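Local coordinates for phosphoglycerol transferase GacH (Streptococcus pyogenes MGAS5005, PDB 6DGM), which probably transfers glycerol phosphate onto streptococcal rhamnose polysaccharides through the metal-binding, sulfatase-family domain held by this chain, one part of a longer membrane protein, at residues A[73-78]-A[299-304]; A[59-64]-A[219-224]; A[118-123]-A[364-369]; A[92-97]-A[110-115]; A[23-28]-A[326-331]. One frame throughout, in Å; residues are numbered along the deposited sequence.

Interaction 1: A[73-78]-A[299-304]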
# COMPACT_ATOMS: atom_id res chain seq x y z
N ASN A 73 9.78 -1.65 -14.81
CA ASN A 73 9.70 -2.11 -16.18
C ASN A 73 9.60 -3.63 -16.29
O ASN A 73 9.16 -4.13 -17.32
CB ASN A 73 10.92 -1.62 -16.96
CG ASN A 73 10.85 -0.15 -17.30
OD1 ASN A 73 9.76 0.42 -17.45
ND2 ASN A 73 12.01 0.48 -17.43
N SER A 74 9.97 -4.36 -15.23
CA SER A 74 10.12 -5.81 -15.27
C SER A 74 8.92 -6.56 -14.69
O SER A 74 8.87 -7.79 -14.78
CB SER A 74 11.35 -6.25 -14.46
OG SER A 74 11.13 -6.15 -13.04
N THR A 75 7.98 -5.86 -14.09
CA THR A 75 6.92 -6.53 -13.35
C THR A 75 5.71 -5.60 -13.31
O THR A 75 5.78 -4.45 -13.74
CB THR A 75 7.40 -6.88 -11.93
OG1 THR A 75 6.46 -7.79 -11.35
CG2 THR A 75 7.55 -5.64 -11.06
N THR A 76 4.62 -6.13 -12.78
CA THR A 76 3.42 -5.32 -12.60
C THR A 76 3.76 -4.08 -11.80
O THR A 76 4.30 -4.16 -10.70
CB THR A 76 2.36 -6.15 -11.88
OG1 THR A 76 2.10 -7.33 -12.65
CG2 THR A 76 1.07 -5.36 -11.66
N ALA A 77 3.44 -2.91 -12.35
CA ALA A 77 3.89 -1.67 -11.74
C ALA A 77 3.21 -0.49 -12.41
O ALA A 77 2.68 -0.60 -13.52
CB ALA A 77 5.41 -1.51 -11.85
N GLY A 78 3.26 0.66 -11.74
CA GLY A 78 2.67 1.85 -12.30
C GLY A 78 2.64 2.98 -11.31
O GLY A 78 3.56 3.16 -10.51
N GLY A 299 10.51 -14.98 -8.09
CA GLY A 299 10.72 -15.92 -9.17
C GLY A 299 10.44 -15.25 -10.50
O GLY A 299 10.98 -14.17 -10.77
N THR A 300 9.59 -15.85 -11.32
CA THR A 300 9.21 -15.27 -12.60
C THR A 300 8.05 -14.31 -12.38
O THR A 300 7.14 -14.57 -11.59
CB THR A 300 8.79 -16.38 -13.56
OG1 THR A 300 9.88 -17.31 -13.72
CG2 THR A 300 8.44 -15.80 -14.92
N ASN A 301 8.11 -13.16 -13.06
CA ASN A 301 7.11 -12.12 -12.90
C ASN A 301 6.37 -11.92 -14.20
O ASN A 301 6.99 -11.80 -15.26
CB ASN A 301 7.74 -10.79 -12.49
CG ASN A 301 8.03 -10.72 -11.03
OD1 ASN A 301 7.14 -10.95 -10.20
ND2 ASN A 301 9.28 -10.45 -10.68
N GLU A 302 5.04 -11.93 -14.12
CA GLU A 302 4.23 -11.35 -15.17
C GLU A 302 4.25 -9.83 -15.02
O GLU A 302 4.74 -9.28 -14.03
CB GLU A 302 2.79 -11.84 -15.06
CG GLU A 302 2.63 -13.34 -15.27
CD GLU A 302 2.73 -13.73 -16.73
OE1 GLU A 302 2.11 -13.06 -17.58
OE2 GLU A 302 3.45 -14.72 -17.03
N LYS A 303 3.72 -9.14 -16.03
CA LYS A 303 3.56 -7.69 -15.97
C LYS A 303 2.11 -7.43 -16.38
O LYS A 303 1.80 -7.35 -17.57
CB LYS A 303 4.57 -6.96 -16.85
CG LYS A 303 4.54 -5.46 -16.67
CD LYS A 303 5.80 -4.79 -17.17
CE LYS A 303 5.63 -3.27 -17.16
NZ LYS A 303 5.29 -2.73 -15.83
N LYS A 304 1.23 -7.33 -15.39
CA LYS A 304 -0.17 -7.03 -15.63
C LYS A 304 -0.33 -5.53 -15.86
O LYS A 304 0.42 -4.72 -15.31
CB LYS A 304 -1.01 -7.45 -14.42
CG LYS A 304 -0.83 -8.91 -13.99
CD LYS A 304 -1.42 -9.86 -15.01
CE LYS A 304 -1.30 -11.32 -14.55
NZ LYS A 304 -1.94 -12.26 -15.51
O HOH W 1 10.97 -9.44 -12.97
O HOH W 2 2.53 -3.14 -15.21
O HOH W 3 4.86 0.16 -16.03

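Interaction 2: A[59-64]-A[219-224]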
# COMPACT_ATOMS: atom_id res chain seq x y z
N THR A 59 13.90 19.84 -12.19
CA THR A 59 15.03 19.26 -12.90
C THR A 59 15.97 18.65 -11.86
O THR A 59 16.30 19.30 -10.87
CB THR A 59 15.77 20.31 -13.72
OG1 THR A 59 14.87 20.93 -14.64
CG2 THR A 59 16.92 19.67 -14.50
N VAL A 60 16.38 17.41 -12.09
CA VAL A 60 17.34 16.71 -11.24
C VAL A 60 18.55 16.38 -12.09
O VAL A 60 18.41 15.99 -13.25
CB VAL A 60 16.74 15.43 -10.62
CG1 VAL A 60 17.68 14.86 -9.56
CG2 VAL A 60 15.38 15.71 -10.02
N SER A 61 19.75 16.56 -11.52
CA SER A 61 20.97 16.38 -12.29
C SER A 61 21.19 14.92 -12.69
O SER A 61 21.88 14.65 -13.68
CB SER A 61 22.18 16.85 -11.47
OG SER A 61 22.18 16.20 -10.20
N HIS A 62 20.65 13.98 -11.92
CA HIS A 62 20.81 12.57 -12.18
C HIS A 62 19.49 11.87 -11.90
O HIS A 62 18.67 12.34 -11.11
CB HIS A 62 21.86 11.93 -11.25
CG HIS A 62 23.24 12.49 -11.43
ND1 HIS A 62 23.58 13.76 -11.02
CD2 HIS A 62 24.35 11.95 -11.97
CE1 HIS A 62 24.86 13.98 -11.30
NE2 HIS A 62 25.35 12.90 -11.88
N ASP A 63 19.30 10.72 -12.54
CA ASP A 63 18.19 9.85 -12.19
C ASP A 63 18.47 9.27 -10.81
O ASP A 63 19.53 8.68 -10.58
CB ASP A 63 18.11 8.74 -13.23
CG ASP A 63 16.88 7.88 -13.08
OD1 ASP A 63 16.13 8.02 -12.09
OD2 ASP A 63 16.66 7.04 -13.98
N VAL A 64 17.53 9.46 -9.88
CA VAL A 64 17.72 8.98 -8.51
C VAL A 64 16.91 7.74 -8.21
O VAL A 64 17.00 7.20 -7.10
CB VAL A 64 17.47 10.09 -7.46
CG1 VAL A 64 18.49 11.21 -7.65
CG2 VAL A 64 16.04 10.61 -7.52
N GLU A 219 27.04 15.31 -6.04
CA GLU A 219 26.77 15.50 -7.46
C GLU A 219 25.28 15.51 -7.77
O GLU A 219 24.88 15.99 -8.84
CB GLU A 219 27.47 14.42 -8.29
CG GLU A 219 27.09 12.99 -7.94
CD GLU A 219 27.99 12.36 -6.87
OE1 GLU A 219 28.56 13.10 -6.02
OE2 GLU A 219 28.13 11.11 -6.87
N ILE A 220 24.44 15.00 -6.87
CA ILE A 220 23.00 15.05 -7.08
C ILE A 220 22.50 16.41 -6.62
O ILE A 220 22.59 16.75 -5.43
CB ILE A 220 22.28 13.92 -6.33
CG1 ILE A 220 22.66 12.57 -6.91
CG2 ILE A 220 20.76 14.13 -6.37
CD1 ILE A 220 22.13 11.43 -6.12
N VAL A 221 21.99 17.20 -7.56
CA VAL A 221 21.46 18.52 -7.26
C VAL A 221 20.14 18.65 -8.02
O VAL A 221 19.98 18.11 -9.12
CB VAL A 221 22.42 19.66 -7.64
CG1 VAL A 221 23.72 19.55 -6.84
CG2 VAL A 221 22.69 19.67 -9.10
N ALA A 222 19.19 19.35 -7.42
CA ALA A 222 17.86 19.47 -7.99
C ALA A 222 17.39 20.90 -7.82
O ALA A 222 17.78 21.60 -6.88
CB ALA A 222 16.88 18.48 -7.36
N GLU A 223 16.57 21.34 -8.76
CA GLU A 223 15.98 22.66 -8.66
C GLU A 223 14.61 22.61 -9.32
O GLU A 223 14.32 21.72 -10.13
CB GLU A 223 16.85 23.73 -9.32
CG GLU A 223 17.08 23.52 -10.79
CD GLU A 223 18.01 24.56 -11.38
OE1 GLU A 223 18.83 25.12 -10.62
OE2 GLU A 223 17.92 24.81 -12.60
N GLY A 224 13.77 23.55 -8.93
CA GLY A 224 12.47 23.73 -9.54
C GLY A 224 12.32 25.16 -10.03
O GLY A 224 12.91 26.09 -9.48

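Interaction 3: A[118-123]-A[364-369]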
# COMPACT_ATOMS: atom_id res chain seq x y z
N PRO A 118 -11.56 1.09 14.68
CA PRO A 118 -12.08 0.63 15.98
C PRO A 118 -13.55 0.28 15.95
O PRO A 118 -14.04 -0.43 16.84
CB PRO A 118 -11.81 1.80 16.93
CG PRO A 118 -10.72 2.60 16.24
CD PRO A 118 -10.95 2.44 14.77
N LYS A 119 -14.28 0.76 14.95
CA LYS A 119 -15.70 0.46 14.86
C LYS A 119 -16.00 -0.81 14.08
O LYS A 119 -17.15 -1.24 14.06
CB LYS A 119 -16.43 1.65 14.26
CG LYS A 119 -16.43 2.86 15.19
CD LYS A 119 -17.10 4.07 14.60
CE LYS A 119 -16.92 5.27 15.53
NZ LYS A 119 -17.19 4.93 16.96
N MET A 120 -15.00 -1.42 13.46
CA MET A 120 -15.22 -2.62 12.64
C MET A 120 -15.31 -3.84 13.55
O MET A 120 -14.37 -4.14 14.29
CB MET A 120 -14.10 -2.78 11.63
CG MET A 120 -13.99 -1.59 10.68
SD MET A 120 -12.64 -1.68 9.50
CE MET A 120 -13.16 -3.02 8.44
N ALA A 121 -16.44 -4.54 13.49
CA ALA A 121 -16.65 -5.66 14.40
C ALA A 121 -15.71 -6.82 14.13
O ALA A 121 -15.37 -7.57 15.05
CB ALA A 121 -18.09 -6.16 14.30
N LYS A 122 -15.32 -7.02 12.87
CA LYS A 122 -14.54 -8.17 12.45
C LYS A 122 -13.77 -7.78 11.18
O LYS A 122 -14.11 -8.24 10.08
CB LYS A 122 -15.43 -9.38 12.19
CG LYS A 122 -16.13 -9.90 13.45
CD LYS A 122 -16.94 -11.17 13.17
CE LYS A 122 -17.58 -11.69 14.45
NZ LYS A 122 -18.39 -12.93 14.23
N PRO A 123 -12.72 -6.97 11.31
CA PRO A 123 -12.05 -6.45 10.11
C PRO A 123 -11.36 -7.55 9.31
O PRO A 123 -10.56 -8.32 9.84
CB PRO A 123 -11.03 -5.45 10.68
CG PRO A 123 -10.82 -5.87 12.07
CD PRO A 123 -12.12 -6.46 12.55
N ASP A 364 -21.54 -2.26 5.34
CA ASP A 364 -21.98 -3.36 6.19
C ASP A 364 -20.94 -3.71 7.24
O ASP A 364 -21.29 -4.03 8.38
CB ASP A 364 -22.29 -4.59 5.34
CG ASP A 364 -22.96 -5.67 6.15
OD1 ASP A 364 -24.13 -5.43 6.54
OD2 ASP A 364 -22.33 -6.73 6.42
N VAL A 365 -19.66 -3.69 6.86
CA VAL A 365 -18.60 -4.13 7.75
C VAL A 365 -18.03 -3.02 8.62
O VAL A 365 -17.20 -3.30 9.49
CB VAL A 365 -17.44 -4.79 6.96
CG1 VAL A 365 -17.94 -5.91 6.06
CG2 VAL A 365 -16.66 -3.76 6.14
N THR A 366 -18.46 -1.77 8.43
CA THR A 366 -17.95 -0.69 9.26
C THR A 366 -19.01 -0.24 10.25
O THR A 366 -19.03 -0.69 11.40
CB THR A 366 -17.40 0.47 8.41
OG1 THR A 366 -18.37 0.91 7.47
CG2 THR A 366 -16.13 0.04 7.67
N ILE A 367 -19.93 0.61 9.82
CA ILE A 367 -20.94 1.13 10.73
C ILE A 367 -22.33 0.56 10.46
O ILE A 367 -23.29 0.97 11.13
CB ILE A 367 -20.93 2.67 10.74
CG1 ILE A 367 -21.28 3.22 9.37
CG2 ILE A 367 -19.52 3.16 11.17
CD1 ILE A 367 -21.61 4.70 9.38
N GLY A 368 -22.45 -0.39 9.54
CA GLY A 368 -23.73 -1.01 9.23
C GLY A 368 -24.09 -2.16 10.16
O GLY A 368 -23.59 -2.29 11.27
N LYS A 369 -24.96 -3.03 9.64
CA LYS A 369 -25.67 -4.03 10.43
C LYS A 369 -24.97 -5.38 10.50
O LYS A 369 -25.42 -6.26 11.25
CB LYS A 369 -27.05 -4.25 9.81
CG LYS A 369 -27.93 -3.01 9.76
CD LYS A 369 -28.44 -2.64 11.13
CE LYS A 369 -29.52 -1.58 11.04
NZ LYS A 369 -30.09 -1.31 12.38
O HOH W 4 -18.84 -3.29 12.48
O HOH W 5 -16.87 -5.85 10.52

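Interaction 4: A[92-97]-A[110-115]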
# COMPACT_ATOMS: atom_id res chain seq x y z
N MET A 92 -3.27 5.42 3.82
CA MET A 92 -2.92 4.52 2.72
C MET A 92 -2.68 3.11 3.24
O MET A 92 -3.14 2.12 2.65
CB MET A 92 -1.70 5.06 1.96
CG MET A 92 -2.07 5.94 0.75
SD MET A 92 -3.14 7.34 1.09
CE MET A 92 -2.02 8.42 1.98
N GLU A 93 -2.02 3.01 4.39
CA GLU A 93 -1.75 1.72 5.01
C GLU A 93 -3.03 0.94 5.27
O GLU A 93 -3.15 -0.23 4.89
CB GLU A 93 -1.02 2.00 6.32
CG GLU A 93 -0.42 0.79 7.03
CD GLU A 93 0.10 1.20 8.39
OE1 GLU A 93 0.56 2.36 8.51
OE2 GLU A 93 0.01 0.40 9.34
N PHE A 94 -4.02 1.58 5.90
CA PHE A 94 -5.31 0.95 6.16
C PHE A 94 -5.93 0.42 4.87
O PHE A 94 -6.47 -0.70 4.84
CB PHE A 94 -6.26 1.99 6.78
CG PHE A 94 -7.70 1.54 6.90
CD1 PHE A 94 -8.58 1.66 5.82
CD2 PHE A 94 -8.18 1.03 8.09
CE1 PHE A 94 -9.92 1.27 5.92
CE2 PHE A 94 -9.53 0.65 8.21
CZ PHE A 94 -10.39 0.75 7.12
N GLN A 95 -5.86 1.20 3.81
CA GLN A 95 -6.47 0.80 2.55
C GLN A 95 -5.76 -0.40 1.94
O GLN A 95 -6.41 -1.30 1.37
CB GLN A 95 -6.47 1.98 1.58
CG GLN A 95 -7.38 3.12 2.03
CD GLN A 95 -7.31 4.28 1.11
OE1 GLN A 95 -8.00 4.31 0.11
NE2 GLN A 95 -6.44 5.24 1.43
N THR A 96 -4.43 -0.48 2.07
CA THR A 96 -3.75 -1.67 1.55
C THR A 96 -4.21 -2.92 2.29
O THR A 96 -4.41 -3.98 1.68
CB THR A 96 -2.23 -1.55 1.61
OG1 THR A 96 -1.75 -1.67 2.97
CG2 THR A 96 -1.74 -0.24 0.99
N LEU A 97 -4.38 -2.83 3.60
CA LEU A 97 -4.68 -4.02 4.37
C LEU A 97 -6.13 -4.47 4.20
O LEU A 97 -6.39 -5.67 4.04
CB LEU A 97 -4.40 -3.78 5.84
CG LEU A 97 -2.95 -3.53 6.24
CD1 LEU A 97 -2.88 -3.26 7.72
CD2 LEU A 97 -2.06 -4.72 5.86
N SER A 110 -10.77 11.82 9.29
CA SER A 110 -9.38 12.24 9.14
C SER A 110 -8.41 11.07 9.14
O SER A 110 -7.55 10.98 8.25
CB SER A 110 -9.02 13.21 10.26
OG SER A 110 -7.68 13.64 10.11
N VAL A 111 -8.48 10.19 10.13
CA VAL A 111 -7.56 9.06 10.24
C VAL A 111 -8.36 7.77 10.40
O VAL A 111 -9.06 7.60 11.40
CB VAL A 111 -6.54 9.24 11.38
CG1 VAL A 111 -5.70 7.98 11.53
CG2 VAL A 111 -5.66 10.45 11.10
N LEU A 112 -8.24 6.87 9.42
CA LEU A 112 -9.02 5.65 9.41
C LEU A 112 -8.72 4.76 10.61
O LEU A 112 -9.63 4.16 11.19
CB LEU A 112 -8.77 4.90 8.09
CG LEU A 112 -9.32 5.68 6.89
CD1 LEU A 112 -8.71 5.21 5.59
CD2 LEU A 112 -10.83 5.56 6.83
N TYR A 113 -7.45 4.66 11.01
CA TYR A 113 -7.09 3.80 12.12
C TYR A 113 -7.70 4.27 13.44
O TYR A 113 -7.84 3.46 14.36
CB TYR A 113 -5.56 3.76 12.28
CG TYR A 113 -4.81 2.76 11.41
CD1 TYR A 113 -5.47 1.77 10.70
CD2 TYR A 113 -3.42 2.80 11.34
CE1 TYR A 113 -4.78 0.85 9.95
CE2 TYR A 113 -2.72 1.88 10.58
CZ TYR A 113 -3.41 0.90 9.88
OH TYR A 113 -2.75 -0.05 9.12
N SER A 114 -8.03 5.56 13.56
CA SER A 114 -8.62 6.09 14.77
C SER A 114 -10.14 6.15 14.72
O SER A 114 -10.78 5.98 15.75
CB SER A 114 -8.12 7.52 15.03
OG SER A 114 -6.73 7.54 15.26
N GLU A 115 -10.72 6.40 13.54
CA GLU A 115 -12.14 6.69 13.43
C GLU A 115 -12.97 5.58 12.80
O GLU A 115 -14.19 5.58 12.96
CB GLU A 115 -12.35 7.94 12.58
CG GLU A 115 -11.69 9.17 13.18
CD GLU A 115 -11.76 10.38 12.29
OE1 GLU A 115 -12.87 10.72 11.83
OE2 GLU A 115 -10.71 11.01 12.05

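Interaction 5: A[23-28]-A[326-331]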
# COMPACT_ATOMS: atom_id res chain seq x y z
N LYS A 23 -20.41 -16.56 -7.23
CA LYS A 23 -20.29 -17.17 -8.55
C LYS A 23 -19.08 -16.61 -9.30
O LYS A 23 -18.37 -17.36 -9.99
CB LYS A 23 -21.56 -16.96 -9.37
CG LYS A 23 -21.52 -17.74 -10.67
CD LYS A 23 -22.87 -17.82 -11.33
CE LYS A 23 -22.80 -18.69 -12.58
NZ LYS A 23 -24.14 -18.84 -13.25
N LEU A 24 -18.83 -15.31 -9.17
CA LEU A 24 -17.69 -14.73 -9.88
C LEU A 24 -16.38 -15.30 -9.35
O LEU A 24 -15.47 -15.61 -10.12
CB LEU A 24 -17.70 -13.21 -9.80
CG LEU A 24 -16.57 -12.54 -10.58
CD1 LEU A 24 -16.73 -12.78 -12.07
CD2 LEU A 24 -16.53 -11.05 -10.30
N ALA A 25 -16.28 -15.49 -8.03
CA ALA A 25 -15.09 -16.11 -7.46
C ALA A 25 -14.87 -17.51 -8.04
O ALA A 25 -13.73 -17.89 -8.36
CB ALA A 25 -15.21 -16.17 -5.94
N GLU A 26 -15.94 -18.30 -8.16
CA GLU A 26 -15.82 -19.61 -8.78
C GLU A 26 -15.34 -19.49 -10.22
O GLU A 26 -14.47 -20.25 -10.65
CB GLU A 26 -17.17 -20.33 -8.69
CG GLU A 26 -17.56 -20.66 -7.25
CD GLU A 26 -19.01 -21.06 -7.09
OE1 GLU A 26 -19.66 -21.39 -8.11
OE2 GLU A 26 -19.51 -21.03 -5.95
N ASP A 27 -15.88 -18.53 -10.97
CA ASP A 27 -15.45 -18.36 -12.36
C ASP A 27 -13.98 -17.97 -12.43
O ASP A 27 -13.21 -18.52 -13.21
CB ASP A 27 -16.32 -17.32 -13.06
CG ASP A 27 -17.78 -17.78 -13.22
OD1 ASP A 27 -18.04 -19.00 -13.25
OD2 ASP A 27 -18.66 -16.90 -13.33
N ILE A 28 -13.57 -17.01 -11.59
CA ILE A 28 -12.17 -16.58 -11.59
C ILE A 28 -11.25 -17.72 -11.21
O ILE A 28 -10.19 -17.92 -11.81
CB ILE A 28 -11.98 -15.37 -10.65
CG1 ILE A 28 -12.68 -14.14 -11.19
CG2 ILE A 28 -10.46 -15.09 -10.43
CD1 ILE A 28 -12.80 -13.01 -10.17
N VAL A 326 -9.33 -16.52 -5.29
CA VAL A 326 -9.95 -15.40 -4.58
C VAL A 326 -11.13 -15.87 -3.75
O VAL A 326 -11.77 -16.89 -4.04
CB VAL A 326 -10.37 -14.26 -5.53
CG1 VAL A 326 -9.17 -13.66 -6.23
CG2 VAL A 326 -11.40 -14.74 -6.55
N SER A 327 -11.42 -15.11 -2.71
CA SER A 327 -12.72 -15.15 -2.05
C SER A 327 -13.71 -14.31 -2.84
O SER A 327 -13.33 -13.50 -3.69
CB SER A 327 -12.60 -14.55 -0.66
OG SER A 327 -12.13 -13.20 -0.77
N PRO A 328 -15.00 -14.47 -2.57
CA PRO A 328 -15.98 -13.55 -3.17
C PRO A 328 -15.65 -12.09 -2.94
O PRO A 328 -15.75 -11.27 -3.86
CB PRO A 328 -17.29 -13.97 -2.49
CG PRO A 328 -17.09 -15.47 -2.20
CD PRO A 328 -15.64 -15.54 -1.78
N TYR A 329 -15.22 -11.74 -1.72
CA TYR A 329 -14.76 -10.38 -1.43
C TYR A 329 -13.67 -9.94 -2.41
O TYR A 329 -13.76 -8.87 -3.00
CB TYR A 329 -14.26 -10.32 0.02
CG TYR A 329 -13.79 -8.95 0.52
CD1 TYR A 329 -14.60 -7.83 0.39
CD2 TYR A 329 -12.57 -8.80 1.17
CE1 TYR A 329 -14.18 -6.59 0.87
CE2 TYR A 329 -12.14 -7.57 1.66
CZ TYR A 329 -12.95 -6.47 1.50
OH TYR A 329 -12.55 -5.25 2.00
N TYR A 330 -12.64 -10.77 -2.60
CA TYR A 330 -11.56 -10.38 -3.52
C TYR A 330 -11.96 -10.49 -4.99
O TYR A 330 -11.34 -9.82 -5.83
CB TYR A 330 -10.24 -11.11 -3.19
CG TYR A 330 -9.65 -10.59 -1.89
CD1 TYR A 330 -9.35 -9.25 -1.73
CD2 TYR A 330 -9.43 -11.43 -0.83
CE1 TYR A 330 -8.85 -8.76 -0.53
CE2 TYR A 330 -8.92 -10.97 0.36
CZ TYR A 330 -8.64 -9.64 0.51
OH TYR A 330 -8.13 -9.21 1.71
N ALA A 331 -13.01 -11.26 -5.32
CA ALA A 331 -13.59 -11.20 -6.66
C ALA A 331 -14.21 -9.82 -6.91
O ALA A 331 -13.98 -9.20 -7.95
CB ALA A 331 -14.63 -12.31 -6.84

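Interaction 1: A[73-78]-A[299-304]
Lys303 lays its side chain across the loop at Thr75, and its NZ gives a 2.8 Å hydrogen bond to Thr75 O. The chain is extended from CB to CE and bends at its last torsion (57°), which turns NZ onto the carbonyl. On the way, CD passes 3.4 Å from Asn73 O. Thr76 makes the next bond. Its OG1 accepts from Lys304 N at 2.9 Å, and the N-H points nearly straight at it (167°). Thr76 CG2 rests 4.0 Å from Lys304 CB. The bond from Thr76 N to Glu302 O is weak. The Asn301 side chain crosses that of Thr75 at a slant, with its CG 3.3 Å from Thr75 OG1.

Waters fill in the second shell. One accepts from both Ala77 N and Lys303 NZ and gives a short 2.6 Å bond to Lys304 O. Another accepts from Asn301 ND2 and donates to Ser74 O.

Further partners fix these groups. Lys303 NZ also bonds to Lys72 O, and Thr75 OG1 bonds to Ile295 O. His321 serves both sides: its NE2 bonds to Asn301 OD1 and its ND1 to Thr76 OG1. The contact thus holds the turn from helix 66-74 into strand 77-81 against the loop that follows strand 290-297, the strand beside 77-81 in the main sheet, with helix 314-321 packed on it through His321.

Interaction 2: A[59-64]-A[219-224]
Thr59 and Glu223 form a hydrogen-bonded pair in a small two-stranded antiparallel sheet, made by strands 58-60 and 222-224. Thr59 N donates to Glu223 O at 2.8 Å, and Glu223 N donates back to Thr59 O at 2.9 Å. Both bonds are close to straight. Val60 and Ala222 follow as a non-hydrogen-bonded pair. Just beyond strand 58-60 and just before strand 222-224, Ser61 N bonds to Val221 O at 2.9 Å, so the antiparallel pairing runs on a little into the loop.

The side chains divide by face. Thr59 and Glu223 lie on one face of the sheet, Val60 and Ala222 on the other. The apolar contacts gather on the Val60 side. Val60 CG2 is 4.1 Å from Ala222 CB. Farther along, Val64 CG1 meets Ile220 CG2 at 3.9 Å, where the two branched side chains cross at a slant. Ile220 and Ala222 also touch helix 229-257, which backs this side of the pair. That helix adds polar support as well: Thr236 OG1 bonds to Ala222 N, and Arg240 NE bonds to Ile220 O.

The polar side-chain contacts centre on Ser61. Its OG sits between the backbone N and the carbonyl carbon (chi1 54°), which turns it to the backbone of the other segment at Val221. His62 ND1 shares a 2.9 Å hydrogen bond with this hydroxyl, which lies at the ring edge, in its plane. From the other segment, Val221 N points its hydrogen almost directly at Ser61 OG, 2.8 Å away at an angle of 172°.

Interaction 3: A[118-123]-A[364-369]
Met120 and Thr366 meet in a water-bridged contact between a loop and the end of a helix, with no direct hydrogen bond between the segments. It joins the stretch after helix 112-115 to the C-terminal end of helix 349-365. Two waters do the bridging. One accepts from Ala121 N and lies 2.8 Å from Thr366 O, to which it can donate. The other accepts from Lys122 N at 3.0 Å and donates to Val365 O. Backbone N-H groups of the loop are thereby matched to carbonyls at the end of the helix. Lys119 O and Thr366 O stand 3.3 Å apart; both are acceptors.

Apolar contacts complete the join. Met120 CG lies 4.0 Å from Thr366 CG2, and the two side chains run side by side in the same direction. The methionine chain bends at its last torsion (69°), leaving CE 4.3 Å from Val365 CG2. With chi1 at 53° the Thr366 hydroxyl turns back to bond to Gln362 O in the preceding helix, and CG2 faces Met120. To one side, Lys119 CD lies 4.3 Å from Ile367 CG2.

Met120 also touches Leu100, and Thr366 touches Val116. Just before the contact, the Asp364 carboxylate takes Tyr371 N and Leu372 N, fixing the chain beyond the helix. The end of helix 349-365 is in this way set against the loop that leads from helix 112-115 to strand 135-139.

Interaction 4: A[92-97]-A[110-115]
Leu112, the first residue of helix 112-115, lies over one face of the Phe94 ring. Its CB is 3.9 Å from the ring centroid and 18° off the ring normal, a CH-pi contact. Its CD1 reaches Phe94 CD1 at 3.6 Å. Phe94 holds CG anti to the backbone N (chi1 171°), which sends the ring out from helix 89-98 to meet the leucine.

Tyr113 comes next and slides past Phe94 in the opposite direction. Its CE1 is 3.7 Å from Phe94 CB and lies at the edge of the phenylalanine ring. The tyrosine OH donates to Glu93 OE2 at 2.8 Å, from above the carboxylate plane; the ring and carboxylate planes are 85° apart. Leu97 CD1 touches the same hydroxyl at 3.5 Å.

Glu115 turns back to the start of its helix. Its OE2 accepts from both Ser110 N and Val111 N, on the same face of the carboxylate.

Glu93 OE2 also bonds to Tyr152 OH, and OE1 forms a salt bridge with Arg148, which lines the glycerol phosphate pocket. Glu93, on the helix whose first residue, Thr89, binds manganese, is thus a second-shell residue of the glycerol phosphate site, and Tyr113 of helix 112-115 helps position it.

Interaction 5: A[23-28]-A[326-331]
Ala331 N gives a 2.8 Å hydrogen bond to Ser327 O at the start of helix 328-339, and Ala25 packs against both residues from helix 11-29. Ser327 is the N-cap: its OG accepts from Tyr330 N at 3.1 Å, in a nearly straight bond (N-H...O 164°). This capping bond fixes the first turn that the other helix meets.

No hydrogen bond crosses between the two segments. Ala25 sits at the middle, where the backbones come close; its CA is 5.1 Å from Pro328 CA. Its CB lies 3.8 Å from Pro328 N and 4.0 Å from Ala331 CB. The small methyl lets the two helices approach.

Larger side chains flank it. Leu24 reaches Ala331 with its CD2 branch. Ile28 uses both arms. CG1 is anti to the carbonyl carbon (chi1 -68°), and its CD1 ends 3.9 Å from Ala331 CB. The other arm, CG2, meets Val326 CG2 at 4.0 Å, where the two side chains cross at about a right angle. Val326 CG2 also faces Ala25, so this one methyl touches both Ala25 and Ile28, about a turn apart.

Outside the segments, Val326 N bonds to Asn29 OD1 just past the first segment. Tyr330 turns away and stacks on Phe319, while Tyr329 OH bonds to Thr98 O. The arrangement is apolar packing of helix 11-29 on the N-capped first turn of helix 328-339 and the residues just before it, close to the calcium site of Asp31 and Asp323.

Overall arrangement
From the N terminus, residues 23-28 open interaction 5, which closes at 326-331 and joins helix 11-29 to the start of helix 328-339. Within it, 59-64 opens interaction 2 and 73-78 opens interaction 1. Interaction 4 closes first, joining helices 89-98 and 112-115, nested inside 1, 2 and 5. Residues 118-123, after helix 112-115, then open interaction 3. Interaction 2 closes at 219-224, pairing the outlying strands, and interaction 1 at 299-304, tying the entry to strand 77-81 to the loop after strand 290-297; these two cross. Interaction 3 closes last, at the end of helix 349-365, and crosses 1, 2 and 5. Interactions 3 and 4 touch, where Met120 SD packs on Phe94 CZ at 4.1 Å.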